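Local coordinates for protein 2-pyrone-4,6-dicarboxylic acid hydrolase, putative (Pseudomonas putida, PDB 2FFI) that is a TIM-barrel protein of the amidohydrolase family that probably hydrolyses the lactone 2-pyrone-4,6-dicarboxylate, at residues Val93-Ala96 with Thr97-Glu100. Numbering follows the deposited sequence.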
ATOM      1  N   VAL A  93     -17.218  -4.182  12.678  1.00 35.32           N
ATOM      2  CA  VAL A  93     -16.401  -3.584  13.726  1.00 33.97           C
ATOM      3  C   VAL A  93     -17.012  -2.268  14.184  1.00 31.81           C
ATOM      4  O   VAL A  93     -17.553  -1.513  13.377  1.00 32.19           O
ATOM      5  CB  VAL A  93     -14.975  -3.320  13.216  1.00 34.80           C
ATOM      6  CG1 VAL A  93     -14.102  -2.833  14.358  1.00 34.71           C
ATOM      7  CG2 VAL A  93     -14.398  -4.591  12.613  1.00 35.68           C
ATOM      8  N   GLU A  94     -16.903  -1.976  15.473  1.00 29.38           N
ATOM      9  CA  GLU A  94     -17.483  -0.751  15.998  1.00 28.89           C
ATOM     10  C   GLU A  94     -16.572   0.477  15.922  1.00 26.37           C
ATOM     11  O   GLU A  94     -15.352   0.363  16.029  1.00 25.73           O
ATOM     12  CB  GLU A  94     -17.946  -0.981  17.441  1.00 32.10           C
ATOM     13  CG  GLU A  94     -16.845  -1.010  18.508  1.00 36.96           C
ATOM     14  CD  GLU A  94     -15.920  -2.221  18.436  1.00 39.79           C
ATOM     15  OE1 GLU A  94     -15.654  -2.816  19.519  1.00 40.89           O
ATOM     16  OE2 GLU A  94     -15.452  -2.566  17.320  1.00 38.52           O
ATOM     17  N   GLN A  95     -17.171   1.651  15.727  1.00 23.85           N
ATOM     18  CA  GLN A  95     -16.404   2.891  15.638  1.00 22.04           C
ATOM     19  C   GLN A  95     -15.434   3.051  16.798  1.00 20.82           C
ATOM     20  O   GLN A  95     -14.340   3.594  16.637  1.00 19.76           O
ATOM     21  CB  GLN A  95     -17.326   4.104  15.621  1.00 22.66           C
ATOM     22  CG  GLN A  95     -18.143   4.258  14.364  1.00 24.64           C
ATOM     23  CD  GLN A  95     -17.340   4.732  13.172  1.00 24.70           C
ATOM     24  OE1 GLN A  95     -17.913   5.075  12.144  1.00 25.89           O
ATOM     25  NE2 GLN A  95     -16.018   4.746  13.295  1.00 24.75           N
ATOM     26  N   ALA A  96     -15.832   2.588  17.973  1.00 19.25           N
ATOM     27  CA  ALA A  96     -14.955   2.706  19.121  1.00 19.36           C
ATOM     28  C   ALA A  96     -13.534   2.222  18.810  1.00 19.64           C
ATOM     29  O   ALA A  96     -12.575   2.948  19.051  1.00 19.51           O
ATOM     30  CB  ALA A  96     -15.530   1.935  20.302  1.00 19.35           C
ATOM     31  N   THR A  97     -13.379   1.015  18.268  1.00 19.89           N
ATOM     32  CA  THR A  97     -12.028   0.544  18.008  1.00 20.96           C
ATOM     33  C   THR A  97     -11.344   1.285  16.862  1.00 21.83           C
ATOM     34  O   THR A  97     -10.123   1.435  16.883  1.00 22.62           O
ATOM     35  CB  THR A  97     -11.968  -0.991  17.759  1.00 20.32           C
ATOM     36  OG1 THR A  97     -12.470  -1.304  16.457  1.00 21.77           O
ATOM     37  CG2 THR A  97     -12.769  -1.719  18.804  1.00 19.06           C
ATOM     38  N   LEU A  98     -12.111   1.754  15.872  1.00 21.00           N
ATOM     39  CA  LEU A  98     -11.519   2.485  14.749  1.00 21.35           C
ATOM     40  C   LEU A  98     -10.915   3.813  15.221  1.00 21.55           C
ATOM     41  O   LEU A  98      -9.846   4.220  14.768  1.00 22.97           O
ATOM     42  CB  LEU A  98     -12.559   2.763  13.656  1.00 21.37           C
ATOM     43  CG  LEU A  98     -13.004   1.619  12.737  1.00 21.42           C
ATOM     44  CD1 LEU A  98     -13.664   0.542  13.559  1.00 21.72           C
ATOM     45  CD2 LEU A  98     -13.975   2.144  11.682  1.00 20.92           C
ATOM     46  N   ALA A  99     -11.602   4.480  16.139  1.00 21.20           N
ATOM     47  CA  ALA A  99     -11.129   5.744  16.663  1.00 19.28           C
ATOM     48  C   ALA A  99      -9.845   5.507  17.410  1.00 19.48           C
ATOM     49  O   ALA A  99      -8.854   6.187  17.164  1.00 20.14           O
ATOM     50  CB  ALA A  99     -12.164   6.336  17.583  1.00 18.46           C
ATOM     51  N   GLU A 100      -9.863   4.537  18.320  1.00 21.10           N
ATOM     52  CA  GLU A 100      -8.681   4.205  19.116  1.00 22.93           C
ATOM     53  C   GLU A 100      -7.504   3.792  18.236  1.00 23.27           C
ATOM     54  O   GLU A 100      -6.357   3.918  18.652  1.00 24.09           O
ATOM     55  CB  GLU A 100      -8.999   3.092  20.118  1.00 23.31           C
ATOM     56  CG  GLU A 100      -7.836   2.746  21.042  1.00 27.87           C
ATOM     57  CD  GLU A 100      -8.301   2.214  22.393  1.00 32.44           C
ATOM     58  OE1 GLU A 100      -9.174   1.305  22.400  1.00 33.64           O
ATOM     59  OE2 GLU A 100      -7.796   2.696  23.447  1.00 33.76           O
TER
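Over one face of the Glu-94 carboxylate sits the methyl CG2 of Thr-97, with Thr-97 CG2 3.2 Å from Glu-94 CD. The threonine hydroxyl stands above that same face, shifted toward the OE2 edge, with Thr-97 OG1 3.4 Å from Glu-94 OE2. The other flat group, the Gln-95 amide, has Leu-98 CD2 off one end and to one side of its plane, the two side chains crossing at a slant. This is the first turn of helix 95-102, on the surface of the TIM barrel, with Glu-94 as N-cap residue and a hydrophobic staple at its base: Val-93, just before the cap, touches Leu-98 in the first turn, with Val-93 CG1 3.5 Å from Leu-98 CD1. Val-93 can do this because CG1 lies anti to the backbone N (chi1 -174°), which swings it toward the leucine methyl, the two side chains meeting obliquely.

Glu-94 reaches Thr-97 by folding back, with CG between its backbone N and carbonyl carbon (chi1 76°) and a second bend at chi2. Thr-97 OG1 has two weak acceptors within reach, Glu-94 OE2 and Glu-94 O; Thr-97 N also makes a weak bond to Glu-94 O, at 3.1 Å. A negative charge at this helix start would probably interact favourably with the helix dipole. With an alanine at Thr-97 the hydroxyl and CG2 are gone, and the carboxylate would probably lose a possible weak partner and the methyl over its face, and turn more freely.

Toward the barrel's next helix, Gln-95 and Ala-99 rest on Gln-136, and Leu-98 on Arg-132, both of helix 127-136. Regular helix bonding then takes over: Glu-100 N donates to Ala-96 O at 3.2 Å, while Ala-99 N meets Gln-95 O at 2.9 Å, nearly straight at 163°.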